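Long-range contacts in Alpha/beta hydrolase (Novosphingobium aromaticivorans, PDB 3BWX), which is probably a hydrolase of the alpha/beta hydrolase family and binds calcium in the crystal: residues L127-P132 with E236-L241; G144-G149 with F196-K201; G149-T154 with S191-F196; L230-G235 with V255-L260. The protein carries 1 engineered substitution. One frame throughout, in Å; residues are numbered along the deposited sequence.

Interaction 1 (L127-P132 with E236-L241); sequences LNDVGP and ETSDIL
Val130 and Leu241 mark the closest backbone approach, with Val130 CA 5.6 Å from Leu241 CA. Here the loop after strand 122-128 meets the loop after strand 230-235. These are neighbouring parallel strands of the alpha/beta hydrolase sheet. The contact lies at their C-terminal ends, and the catalytic acid of such hydrolases is commonly found after one or other of these strands.

Asp129 and Ser238 make the polar link. Ser238 OG donates to Asp129 OD2 over a short 2.5 Å, reaching the oxygen on its syn side. OD2 is also bonded to His265 ND1 and OD1 to Gly235 N, so both oxygens are engaged. The pairing with His265 is consistent with an acid-histidine pair of a catalytic triad. The Ser238 hydroxyl lies anti to its own backbone N (chi1 177°) and turns back over its loop. There it accepts from Ile240 N at 3.1 Å and, almost straight (172°), from Leu241 N at 3.0 Å. This is an ST turn combined with an ST motif. Replacing Ser238 with an alanine would probably leave Asp129 OD2 without one donor and the two backbone N-H groups without their shared acceptor.

Apolar groups close the rest of the contact. Leu241 sets its two methyls against 127-132: CD2 comes to 4.0 Å from Val130 N, and CD1 lies near Gly131. The CG2 branch of Ile240 rests 3.5 Å from Asp129 O, while its CG1 branch leads away. One water joins the two backbones, accepting from Gly131 N at 3.0 Å and lying 3.0 Å from Ile240 O, to which it can donate.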
loop_
_atom_site.group_PDB
_atom_site.type_symbol
_atom_site.label_atom_id
_atom_site.label_comp_id
_atom_site.label_asym_id
_atom_site.label_seq_id
_atom_site.Cartn_x
_atom_site.Cartn_y
_atom_site.Cartn_z
ATOM N N LEU A 127 9.647 -1.794 -1.051
ATOM C CA LEU A 127 8.608 -2.730 -1.495
ATOM C C LEU A 127 8.221 -3.519 -0.259
ATOM O O LEU A 127 9.053 -4.217 0.332
ATOM C CB LEU A 127 9.074 -3.678 -2.601
ATOM C CG LEU A 127 9.314 -3.117 -4.008
ATOM C CD1 LEU A 127 9.902 -4.224 -4.909
ATOM C CD2 LEU A 127 7.995 -2.540 -4.596
ATOM N N ASN A 128 6.981 -3.393 0.146
ATOM C CA ASN A 128 6.507 -4.078 1.341
ATOM C C ASN A 128 5.691 -5.294 0.960
ATOM O O ASN A 128 4.520 -5.218 0.563
ATOM C CB ASN A 128 5.721 -3.160 2.215
ATOM C CG ASN A 128 5.218 -3.828 3.465
ATOM O OD1 ASN A 128 5.829 -4.769 3.987
ATOM N ND2 ASN A 128 4.128 -3.313 3.986
ATOM N N ASP A 129 6.365 -6.430 1.058
ATOM C CA ASP A 129 5.774 -7.774 0.909
ATOM C C ASP A 129 5.139 -8.003 -0.448
ATOM O O ASP A 129 4.021 -8.525 -0.585
ATOM C CB ASP A 129 4.833 -8.163 2.068
ATOM C CG ASP A 129 4.776 -9.677 2.293
ATOM O OD1 ASP A 129 5.814 -10.211 2.649
ATOM O OD2 ASP A 129 3.736 -10.317 2.046
ATOM N N VAL A 130 5.830 -7.557 -1.472
ATOM C CA VAL A 130 5.414 -7.820 -2.816
ATOM C C VAL A 130 6.669 -7.878 -3.678
ATOM O O VAL A 130 7.661 -7.207 -3.405
ATOM C CB VAL A 130 4.417 -6.795 -3.306
ATOM C CG1 VAL A 130 5.015 -5.396 -3.338
ATOM C CG2 VAL A 130 3.802 -7.267 -4.615
ATOM N N GLY A 131 6.600 -8.699 -4.716
ATOM C CA GLY A 131 7.691 -8.870 -5.661
ATOM C C GLY A 131 7.191 -9.262 -7.043
ATOM O O GLY A 131 6.009 -9.375 -7.262
ATOM N N PRO A 132 8.126 -9.445 -7.996
ATOM C CA PRO A 132 7.753 -9.759 -9.379
ATOM C C PRO A 132 7.245 -11.181 -9.581
ATOM O O PRO A 132 6.923 -11.540 -10.709
ATOM C CB PRO A 132 9.058 -9.551 -10.134
ATOM C CG PRO A 132 10.149 -9.854 -9.102
ATOM C CD PRO A 132 9.589 -9.335 -7.822
ATOM N N GLU A 236 7.778 -13.117 7.334
ATOM C CA GLU A 236 8.357 -14.453 7.375
ATOM C C GLU A 236 7.413 -15.524 6.812
ATOM O O GLU A 236 7.855 -16.462 6.128
ATOM C CB GLU A 236 8.694 -14.795 8.805
ATOM C CG GLU A 236 9.389 -16.154 8.955
ATOM C CD GLU A 236 9.937 -16.339 10.347
ATOM O OE1 GLU A 236 9.138 -16.181 11.293
ATOM O OE2 GLU A 236 11.141 -16.637 10.464
ATOM N N THR A 237 6.118 -15.375 7.082
ATOM C CA THR A 237 5.120 -16.358 6.683
ATOM C C THR A 237 4.250 -15.932 5.497
ATOM O O THR A 237 3.203 -16.522 5.226
ATOM C CB THR A 237 4.217 -16.764 7.871
ATOM O OG1 THR A 237 3.292 -15.721 8.167
ATOM C CG2 THR A 237 5.053 -17.051 9.107
ATOM N N SER A 238 4.703 -14.922 4.752
ATOM C CA SER A 238 3.904 -14.357 3.686
ATOM C C SER A 238 3.472 -15.390 2.677
ATOM O O SER A 238 4.324 -16.155 2.204
ATOM C CB SER A 238 4.712 -13.320 2.951
ATOM O OG SER A 238 3.958 -12.818 1.860
ATOM N N ASP A 239 2.164 -15.385 2.389
ATOM C CA ASP A 239 1.570 -16.187 1.307
ATOM C C ASP A 239 1.559 -15.468 -0.059
ATOM O O ASP A 239 0.903 -15.944 -1.003
ATOM C CB ASP A 239 0.179 -16.725 1.689
ATOM C CG ASP A 239 -0.902 -15.652 1.785
ATOM O OD1 ASP A 239 -0.660 -14.424 1.575
ATOM O OD2 ASP A 239 -2.058 -16.074 2.029
ATOM N N ILE A 240 2.265 -14.348 -0.171
ATOM C CA ILE A 240 2.253 -13.498 -1.377
ATOM C C ILE A 240 3.668 -13.429 -1.921
ATOM O O ILE A 240 3.900 -13.581 -3.101
ATOM C CB ILE A 240 1.662 -12.099 -1.098
ATOM C CG1 ILE A 240 0.132 -12.179 -1.014
ATOM C CG2 ILE A 240 2.112 -11.042 -2.189
ATOM C CD1 ILE A 240 -0.602 -12.083 -2.384
ATOM N N LEU A 241 4.623 -13.265 -1.033
ATOM C CA LEU A 241 6.048 -13.159 -1.402
ATOM C C LEU A 241 6.783 -14.315 -0.727
ATOM O O LEU A 241 6.831 -14.358 0.520
ATOM C CB LEU A 241 6.608 -11.817 -0.972
ATOM C CG LEU A 241 8.096 -11.620 -1.259
ATOM C CD1 LEU A 241 8.378 -11.705 -2.768
ATOM C CD2 LEU A 241 8.638 -10.299 -0.736
HETATM O O HOH W 1 4.889 -11.105 -4.512
#

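Interaction 2 (G144-G149 with F196-K201); sequences GYVGQG and FDYDMK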
loop_
_atom_site.group_PDB
_atom_site.type_symbol
_atom_site.label_atom_id
_atom_site.label_comp_id
_atom_site.label_asym_id
_atom_site.label_seq_id
_atom_site.Cartn_x
_atom_site.Cartn_y
_atom_site.Cartn_z
ATOM N N GLY A 144 -11.122 -14.332 -2.903
ATOM C CA GLY A 144 -12.137 -14.785 -1.953
ATOM C C GLY A 144 -12.706 -13.771 -0.976
ATOM O O GLY A 144 -13.833 -13.947 -0.501
ATOM N N TYR A 145 -11.963 -12.726 -0.633
ATOM C CA TYR A 145 -12.432 -11.815 0.419
ATOM C C TYR A 145 -12.871 -10.433 -0.079
ATOM O O TYR A 145 -13.677 -9.765 0.552
ATOM C CB TYR A 145 -11.381 -11.682 1.534
ATOM C CG TYR A 145 -10.264 -10.689 1.271
ATOM C CD1 TYR A 145 -10.452 -9.304 1.467
ATOM C CD2 TYR A 145 -9.018 -11.124 0.861
ATOM C CE1 TYR A 145 -9.425 -8.391 1.226
ATOM C CE2 TYR A 145 -7.979 -10.215 0.623
ATOM C CZ TYR A 145 -8.190 -8.856 0.813
ATOM O OH TYR A 145 -7.159 -7.981 0.581
ATOM N N VAL A 146 -12.329 -9.999 -1.203
ATOM C CA VAL A 146 -12.655 -8.671 -1.685
ATOM C C VAL A 146 -14.121 -8.581 -2.046
ATOM O O VAL A 146 -14.648 -9.457 -2.721
ATOM C CB VAL A 146 -11.750 -8.283 -2.874
ATOM C CG1 VAL A 146 -12.228 -7.015 -3.547
ATOM C CG2 VAL A 146 -10.335 -8.071 -2.375
ATOM N N GLY A 147 -14.771 -7.523 -1.568
ATOM C CA GLY A 147 -16.159 -7.252 -1.854
ATOM C C GLY A 147 -17.161 -8.215 -1.197
ATOM O O GLY A 147 -18.361 -8.132 -1.497
ATOM N N GLN A 148 -16.693 -9.131 -0.330
ATOM C CA GLN A 148 -17.577 -10.154 0.282
ATOM C C GLN A 148 -18.593 -9.515 1.216
ATOM O O GLN A 148 -19.708 -10.017 1.395
ATOM C CB GLN A 148 -16.791 -11.252 0.983
ATOM C CG GLN A 148 -16.380 -12.370 0.019
ATOM N N GLY A 149 -18.229 -8.387 1.787
ATOM C CA GLY A 149 -19.234 -7.434 2.233
ATOM C C GLY A 149 -19.703 -7.602 3.664
ATOM O O GLY A 149 -20.733 -7.016 4.056
ATOM N N PHE A 196 -15.924 -2.487 5.498
ATOM C CA PHE A 196 -14.645 -2.215 4.846
ATOM C C PHE A 196 -14.753 -0.905 4.039
ATOM O O PHE A 196 -15.784 -0.600 3.420
ATOM C CB PHE A 196 -14.184 -3.395 3.989
ATOM C CG PHE A 196 -13.864 -4.596 4.812
ATOM C CD1 PHE A 196 -12.626 -4.707 5.494
ATOM C CD2 PHE A 196 -14.854 -5.571 5.037
ATOM C CE1 PHE A 196 -12.363 -5.802 6.305
ATOM C CE2 PHE A 196 -14.603 -6.649 5.839
ATOM C CZ PHE A 196 -13.342 -6.778 6.489
ATOM N N ASP A 197 -13.684 -0.124 4.111
ATOM C CA ASP A 197 -13.717 1.274 3.621
ATOM C C ASP A 197 -13.326 1.376 2.147
ATOM O O ASP A 197 -12.365 2.024 1.779
ATOM C CB ASP A 197 -12.794 2.120 4.505
ATOM C CG ASP A 197 -13.056 3.614 4.392
ATOM O OD1 ASP A 197 -13.946 4.085 3.647
ATOM O OD2 ASP A 197 -12.337 4.362 5.094
ATOM N N TYR A 198 -14.133 0.721 1.304
ATOM C CA TYR A 198 -13.886 0.799 -0.129
ATOM C C TYR A 198 -15.180 0.490 -0.851
ATOM O O TYR A 198 -16.088 -0.111 -0.265
ATOM C CB TYR A 198 -12.717 -0.116 -0.611
ATOM C CG TYR A 198 -12.905 -1.582 -0.392
ATOM C CD1 TYR A 198 -13.573 -2.361 -1.335
ATOM C CD2 TYR A 198 -12.387 -2.225 0.713
ATOM C CE1 TYR A 198 -13.748 -3.733 -1.126
ATOM C CE2 TYR A 198 -12.576 -3.571 0.911
ATOM C CZ TYR A 198 -13.245 -4.326 -0.012
ATOM O OH TYR A 198 -13.431 -5.691 0.145
ATOM N N ASP A 199 -15.254 0.890 -2.119
ATOM C CA ASP A 199 -16.393 0.529 -2.986
ATOM C C ASP A 199 -16.465 -1.005 -3.253
ATOM O O ASP A 199 -15.547 -1.571 -3.841
ATOM C CB ASP A 199 -16.198 1.248 -4.338
ATOM C CG ASP A 199 -17.411 1.156 -5.265
ATOM O OD1 ASP A 199 -18.362 0.413 -4.959
ATOM O OD2 ASP A 199 -17.379 1.884 -6.273
HETATM N N MSE A 200 -17.530 -1.668 -2.802
HETATM C CA MSE A 200 -17.701 -3.075 -3.050
HETATM C C MSE A 200 -17.557 -3.453 -4.525
HETATM O O MSE A 200 -17.046 -4.544 -4.829
HETATM C CB MSE A 200 -19.055 -3.569 -2.514
HETATM C CG MSE A 200 -19.140 -3.625 -0.998
HETATM SE SE MSE A 200 -17.774 -4.675 -0.043
HETATM C CE MSE A 200 -16.774 -3.201 0.798
ATOM N N LYS A 201 -17.917 -2.537 -5.430
ATOM C CA LYS A 201 -17.834 -2.795 -6.855
ATOM C C LYS A 201 -16.417 -3.043 -7.372
ATOM O O LYS A 201 -16.291 -3.507 -8.514
ATOM C CB LYS A 201 -18.507 -1.700 -7.660
ATOM C CG LYS A 201 -19.998 -1.692 -7.401
ATOM C CD LYS A 201 -20.767 -0.752 -8.306
ATOM C CE LYS A 201 -22.247 -0.926 -8.061
ATOM N NZ LYS A 201 -23.039 0.163 -8.666
HETATM O O HOH W 2 -15.915 -7.165 1.868
#
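Tyr198 points its phenol at the turn that follows helix 136-145 and meets Gly147 there. The backbone N-H of Gly147 lies at the edge of the ring, in its plane, and donates to Tyr198 OH. The bond is 2.8 Å long and almost perfectly straight, at 177°. Tyr198 holds CG between its backbone N and carbonyl carbon (chi1 62°), which sends the ring across to the turn.

Val146 comes to the same hydroxyl at a slant. Its CA is 3.6 Å from Tyr198 OH, and its CG1 approaches the ring obliquely, 4.4 Å from Tyr198 CE1. Thr39 also touches both of these side chains.

Met200 is a selenomethionine, deposited in two conformers. In the one described, the chain bends back on itself; the contacts of the other may differ. In this conformer CE sits over the rim of one face of the Tyr198 ring, and Met200 SE is 3.5 Å from Gly147 CA. SE also approaches Gly149 CA. A water extends the polar link: it accepts from Gly149 N and makes a weak bond with Tyr198 OH.

Within 196-201, Asp199 OD1 accepts from Lys201 N in an Asx turn. Asp197 forms a salt bridge with Arg43. The Val146 side chain is about 9 Å from that of Pro205, a calcium-binding residue.

Tyr145 to Gln148 form a type II beta turn, closed by Gln148 N bonding to Tyr145 O at 3.2 Å. Gly147 holds its third position with positive phi, as is classic for such turns.

Interaction 3 (G149-T154 with S191-F196); sequences GRNFET and SGRIAF
Phe152 and Ile194 form an antiparallel hydrogen-bonded pair in a small three-stranded sheet, separate from the main sheet of the alpha/beta hydrolase fold. Ile194 N donates to Phe152 O at 2.8 Å and nearly straight (177°). The return bond from Phe152 N to Ile194 O is 2.9 Å and more bent.

Arg193 folds over this pairing. Its chain bends at chi2 and chi3 (both -73°), which brings the guanidinium back over the opposite strand. NE donates to Asn151 OD1 at 2.7 Å, in the plane of the amide carbonyl. NH2 donates to Asn151 O at 3.1 Å, from above the carbonyl plane. The amide and guanidinium planes stand 76° apart, so the grip is side-on but not flat. One guanidinium face lies on the backbone, with Phe152 C and Glu153 N about 3.5 Å below its centre. NH1 reaches Glu153 OE2 through a water at its edge. A leucine in place of Arg193 removes the donors to Asn151 OD1 and Asn151 O, and the amide would probably be freer to turn.

On the side of Phe152, Ile194 sends CD1 beyond the bridge to within 3.2 Å of Thr154 C, a tight contact. At the other end, a second water donates to Arg150 O and accepts from Phe196 N.

Thr154 is the N-cap of helix 155-166, its OG1 bonded to His157 N. That helix covers Phe152, Ile194 and Phe196 through Ala158, Trp155 and Leu162. Met186 of strand 186-188, the third strand, touches the same three side chains.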
loop_
_atom_site.group_PDB
_atom_site.type_symbol
_atom_site.label_atom_id
_atom_site.label_comp_id
_atom_site.label_asym_id
_atom_site.label_seq_id
_atom_site.Cartn_x
_atom_site.Cartn_y
_atom_site.Cartn_z
ATOM N N GLY A 149 -18.229 -8.387 1.787
ATOM C CA GLY A 149 -19.234 -7.434 2.233
ATOM C C GLY A 149 -19.703 -7.602 3.664
ATOM O O GLY A 149 -20.733 -7.016 4.056
ATOM N N ARG A 150 -18.958 -8.356 4.468
ATOM C CA ARG A 150 -19.338 -8.466 5.896
ATOM C C ARG A 150 -19.303 -7.122 6.588
ATOM O O ARG A 150 -18.409 -6.330 6.350
ATOM C CB ARG A 150 -18.477 -9.464 6.638
ATOM C CG ARG A 150 -19.122 -10.854 6.727
ATOM C CD ARG A 150 -18.299 -11.826 7.583
ATOM N NE ARG A 150 -18.720 -11.914 8.984
ATOM C CZ ARG A 150 -18.066 -12.602 9.925
ATOM N NH1 ARG A 150 -16.956 -13.273 9.635
ATOM N NH2 ARG A 150 -18.534 -12.644 11.163
ATOM N N ASN A 151 -20.280 -6.881 7.466
ATOM C CA ASN A 151 -20.367 -5.634 8.218
ATOM C C ASN A 151 -20.822 -5.958 9.653
ATOM O O ASN A 151 -21.362 -7.043 9.892
ATOM C CB ASN A 151 -21.308 -4.644 7.555
ATOM C CG ASN A 151 -22.726 -5.162 7.448
ATOM O OD1 ASN A 151 -23.491 -5.052 8.364
ATOM N ND2 ASN A 151 -23.058 -5.775 6.303
ATOM N N PHE A 152 -20.608 -5.003 10.570
ATOM C CA PHE A 152 -20.711 -5.265 12.018
ATOM C C PHE A 152 -21.381 -4.168 12.773
ATOM O O PHE A 152 -21.315 -3.016 12.335
ATOM C CB PHE A 152 -19.313 -5.474 12.581
ATOM C CG PHE A 152 -18.555 -6.530 11.848
ATOM C CD1 PHE A 152 -18.691 -7.860 12.196
ATOM C CD2 PHE A 152 -17.771 -6.215 10.766
ATOM C CE1 PHE A 152 -18.036 -8.855 11.478
ATOM C CE2 PHE A 152 -17.128 -7.206 10.032
ATOM C CZ PHE A 152 -17.266 -8.522 10.403
ATOM N N GLU A 153 -21.994 -4.515 13.911
ATOM C CA GLU A 153 -22.587 -3.503 14.797
ATOM C C GLU A 153 -21.547 -2.821 15.643
ATOM O O GLU A 153 -21.706 -1.658 15.974
ATOM C CB GLU A 153 -23.704 -4.076 15.705
ATOM C CG GLU A 153 -24.494 -2.953 16.468
ATOM C CD GLU A 153 -25.880 -3.348 16.975
ATOM O OE1 GLU A 153 -25.938 -3.930 18.085
ATOM O OE2 GLU A 153 -26.925 -3.018 16.303
ATOM N N THR A 154 -20.504 -3.562 16.035
ATOM C CA THR A 154 -19.496 -3.035 16.960
ATOM C C THR A 154 -18.087 -3.260 16.485
ATOM O O THR A 154 -17.806 -4.218 15.716
ATOM C CB THR A 154 -19.654 -3.702 18.337
ATOM O OG1 THR A 154 -19.137 -5.057 18.366
ATOM C CG2 THR A 154 -21.109 -3.738 18.732
ATOM N N SER A 191 -25.158 3.930 7.593
ATOM C CA SER A 191 -26.196 3.080 8.176
ATOM C C SER A 191 -25.894 2.639 9.618
ATOM O O SER A 191 -26.631 1.839 10.181
ATOM C CB SER A 191 -26.399 1.848 7.285
ATOM N N GLY A 192 -24.808 3.144 10.209
ATOM C CA GLY A 192 -24.427 2.773 11.561
ATOM C C GLY A 192 -23.757 1.413 11.670
ATOM O O GLY A 192 -23.636 0.878 12.767
ATOM N N ARG A 193 -23.335 0.836 10.544
ATOM C CA ARG A 193 -22.611 -0.412 10.561
ATOM C C ARG A 193 -21.150 -0.163 10.206
ATOM O O ARG A 193 -20.810 0.763 9.493
ATOM C CB ARG A 193 -23.155 -1.421 9.550
ATOM C CG ARG A 193 -24.618 -1.833 9.706
ATOM C CD ARG A 193 -24.838 -2.755 10.911
ATOM N NE ARG A 193 -24.315 -4.115 10.704
ATOM C CZ ARG A 193 -24.552 -5.136 11.505
ATOM N NH1 ARG A 193 -25.296 -4.996 12.599
ATOM N NH2 ARG A 193 -24.044 -6.325 11.248
ATOM N N ILE A 194 -20.296 -1.020 10.714
ATOM C CA ILE A 194 -18.881 -0.946 10.425
ATOM C C ILE A 194 -18.589 -1.837 9.242
ATOM O O ILE A 194 -18.886 -3.015 9.268
ATOM C CB ILE A 194 -18.101 -1.405 11.660
ATOM C CG1 ILE A 194 -18.261 -0.379 12.809
ATOM C CG2 ILE A 194 -16.595 -1.619 11.310
ATOM C CD1 ILE A 194 -18.157 -0.971 14.179
ATOM N N ALA A 195 -17.980 -1.269 8.200
ATOM C CA ALA A 195 -17.788 -1.994 6.973
ATOM C C ALA A 195 -16.414 -1.654 6.396
ATOM O O ALA A 195 -15.790 -0.690 6.793
ATOM C CB ALA A 195 -18.888 -1.633 5.984
ATOM N N PHE A 196 -15.924 -2.487 5.498
ATOM C CA PHE A 196 -14.645 -2.215 4.846
ATOM C C PHE A 196 -14.753 -0.905 4.039
ATOM O O PHE A 196 -15.784 -0.600 3.420
ATOM C CB PHE A 196 -14.184 -3.395 3.989
ATOM C CG PHE A 196 -13.864 -4.596 4.812
ATOM C CD1 PHE A 196 -12.626 -4.707 5.494
ATOM C CD2 PHE A 196 -14.854 -5.571 5.037
ATOM C CE1 PHE A 196 -12.363 -5.802 6.305
ATOM C CE2 PHE A 196 -14.603 -6.649 5.839
ATOM C CZ PHE A 196 -13.342 -6.778 6.489
HETATM O O HOH W 3 -18.001 -4.506 4.444
HETATM O O HOH W 4 -26.737 -2.691 13.666
#

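Interaction 4 (L230-G235 with V255-L260); sequences LLVLRG and VELVTL
Val232 and Leu257 are a parallel backbone pair at the edge of the main sheet. Strands 230-235 and 255-260 belong to one beta-alpha-beta unit, with helix 243-250 as the crossover. They run 22° apart in direction, 4.7 Å at closest approach. Five backbone hydrogen bonds hold them, from Glu256 N to Leu230 O through to Leu260 N to Arg234 O.

Arg234 lies on the helix 243-250 side. Its CB meets Leu257 CD1 at 4.1 Å. CG is anti to the backbone N (chi1 -179°), and the chain stays extended to NE, passing Ala243 and Ala246 of the helix. NE donates to Leu241 O in the following loop. NH1 bonds weakly to Glu236 O and also donates to a water. NH2 lies close to the same Glu236 O. Beside this stem, Leu257 CD1 rests on Val232 O and slants over to Val232 CG1.

On the other face, Leu233 CD2 meets Val258 CB (3.7 Å), alongside, and Leu260 CD2 (3.9 Å), at a slant. Helix 272-282 covers Val258 and Leu260, and its Arg280 forms a salt bridge with Glu256.

The water at the Arg234 tip bridges back to the partner strand: it is 2.9 Å from Arg234 NH1 and 2.8 Å from Thr259 OG1.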
loop_
_atom_site.group_PDB
_atom_site.type_symbol
_atom_site.label_atom_id
_atom_site.label_comp_id
_atom_site.label_asym_id
_atom_site.label_seq_id
_atom_site.Cartn_x
_atom_site.Cartn_y
_atom_site.Cartn_z
ATOM N N LEU A 230 17.043 0.496 -2.701
ATOM C CA LEU A 230 15.859 -0.321 -2.497
ATOM C C LEU A 230 15.966 -1.148 -1.248
ATOM O O LEU A 230 16.957 -1.841 -1.009
ATOM C CB LEU A 230 15.609 -1.235 -3.718
ATOM C CG LEU A 230 14.323 -2.073 -3.700
ATOM C CD1 LEU A 230 12.984 -1.308 -3.626
ATOM C CD2 LEU A 230 14.344 -3.003 -4.963
ATOM N N LEU A 231 14.865 -1.108 -0.513
ATOM C CA LEU A 231 14.552 -2.017 0.573
ATOM C C LEU A 231 13.348 -2.857 0.202
ATOM O O LEU A 231 12.333 -2.319 -0.280
ATOM C CB LEU A 231 14.196 -1.220 1.830
ATOM C CG LEU A 231 13.545 -1.975 3.034
ATOM C CD1 LEU A 231 14.498 -3.018 3.646
ATOM C CD2 LEU A 231 13.047 -0.965 4.120
ATOM N N VAL A 232 13.473 -4.157 0.479
ATOM C CA VAL A 232 12.385 -5.111 0.372
ATOM C C VAL A 232 12.065 -5.635 1.771
ATOM O O VAL A 232 12.952 -6.193 2.428
ATOM C CB VAL A 232 12.712 -6.264 -0.569
ATOM C CG1 VAL A 232 11.497 -7.198 -0.688
ATOM C CG2 VAL A 232 13.097 -5.771 -1.927
ATOM N N LEU A 233 10.858 -5.442 2.250
ATOM C CA LEU A 233 10.370 -6.031 3.480
ATOM C C LEU A 233 9.549 -7.270 3.136
ATOM O O LEU A 233 8.745 -7.298 2.208
ATOM C CB LEU A 233 9.507 -5.006 4.288
ATOM C CG LEU A 233 10.244 -3.757 4.819
ATOM C CD1 LEU A 233 9.304 -2.632 5.226
ATOM C CD2 LEU A 233 11.186 -4.122 5.974
ATOM N N ARG A 234 9.689 -8.320 3.912
ATOM C CA ARG A 234 8.936 -9.544 3.709
ATOM C C ARG A 234 8.436 -10.040 5.066
ATOM O O ARG A 234 9.227 -10.128 6.021
ATOM C CB ARG A 234 9.823 -10.645 3.071
ATOM C CG ARG A 234 9.052 -11.901 2.835
ATOM C CD ARG A 234 9.860 -13.041 2.296
ATOM N NE ARG A 234 8.911 -14.142 2.253
ATOM C CZ ARG A 234 8.778 -15.129 3.138
ATOM N NH1 ARG A 234 9.672 -15.338 4.112
ATOM N NH2 ARG A 234 7.777 -15.975 3.016
ATOM N N GLY A 235 7.162 -10.431 5.143
ATOM C CA GLY A 235 6.697 -11.188 6.277
ATOM C C GLY A 235 7.212 -12.620 6.225
ATOM O O GLY A 235 7.047 -13.263 5.194
ATOM N N VAL A 255 20.301 -3.936 -2.972
ATOM C CA VAL A 255 18.987 -4.234 -2.465
ATOM C C VAL A 255 19.145 -4.849 -1.081
ATOM O O VAL A 255 19.885 -5.814 -0.917
ATOM C CB VAL A 255 18.195 -5.172 -3.400
ATOM C CG1 VAL A 255 16.803 -5.499 -2.819
ATOM C CG2 VAL A 255 18.086 -4.595 -4.781
ATOM N N GLU A 256 18.512 -4.231 -0.092
ATOM C CA GLU A 256 18.488 -4.803 1.246
ATOM C C GLU A 256 17.160 -5.527 1.475
ATOM O O GLU A 256 16.104 -4.945 1.128
ATOM C CB GLU A 256 18.689 -3.723 2.311
ATOM C CG GLU A 256 18.578 -4.256 3.719
ATOM C CD GLU A 256 19.229 -3.342 4.764
ATOM O OE1 GLU A 256 20.464 -3.327 4.847
ATOM O OE2 GLU A 256 18.507 -2.654 5.511
ATOM N N LEU A 257 17.216 -6.759 1.997
ATOM C CA LEU A 257 16.018 -7.517 2.380
ATOM C C LEU A 257 15.951 -7.588 3.892
ATOM O O LEU A 257 16.965 -7.983 4.552
ATOM C CB LEU A 257 16.118 -8.952 1.833
ATOM C CG LEU A 257 15.015 -9.928 2.217
ATOM C CD1 LEU A 257 13.593 -9.513 1.794
ATOM C CD2 LEU A 257 15.397 -11.335 1.634
ATOM N N VAL A 258 14.779 -7.282 4.436
ATOM C CA VAL A 258 14.468 -7.469 5.872
ATOM C C VAL A 258 13.259 -8.365 6.006
ATOM O O VAL A 258 12.202 -8.079 5.441
ATOM C CB VAL A 258 14.279 -6.111 6.572
ATOM C CG1 VAL A 258 13.773 -6.319 8.016
ATOM C CG2 VAL A 258 15.567 -5.267 6.467
ATOM N N THR A 259 13.410 -9.457 6.735
ATOM C CA THR A 259 12.294 -10.344 6.995
ATOM C C THR A 259 11.801 -10.118 8.418
ATOM O O THR A 259 12.592 -10.140 9.353
ATOM C CB THR A 259 12.697 -11.808 6.807
ATOM O OG1 THR A 259 13.094 -12.015 5.431
ATOM C CG2 THR A 259 11.531 -12.752 7.202
ATOM N N LEU A 260 10.490 -9.902 8.562
ATOM C CA LEU A 260 9.814 -9.646 9.842
ATOM C C LEU A 260 9.371 -10.967 10.430
ATOM O O LEU A 260 8.584 -11.693 9.830
ATOM C CB LEU A 260 8.627 -8.687 9.682
ATOM C CG LEU A 260 8.840 -7.189 9.486
ATOM C CD1 LEU A 260 9.739 -6.588 10.647
ATOM C CD2 LEU A 260 9.369 -6.884 8.112
HETATM O O HOH W 5 12.442 -14.371 4.108
#

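How the interactions relate
From the N terminus, the chain first opens interaction 1 at the end of strand 122-128. Helix 136-145 follows, then 144-149 opens interaction 2 and 149-154 opens interaction 3. Interaction 3 closes first, at 191-196, and interaction 2 just after, at 196-201. Thus 3 nests inside 2, and both nest inside 1; 2 and 3 share Gly149 and Phe196. This excursion between two core strands is consistent with the cap region of alpha/beta hydrolases. Strand 230-235 opens interaction 4, 236-241 closes interaction 1, and 255-260 closes interaction 4, so these two cross. They touch and tie strands 122-128, 230-235 and 255-260 together. Centres of interactions 3 and 4 lie 35 Å apart.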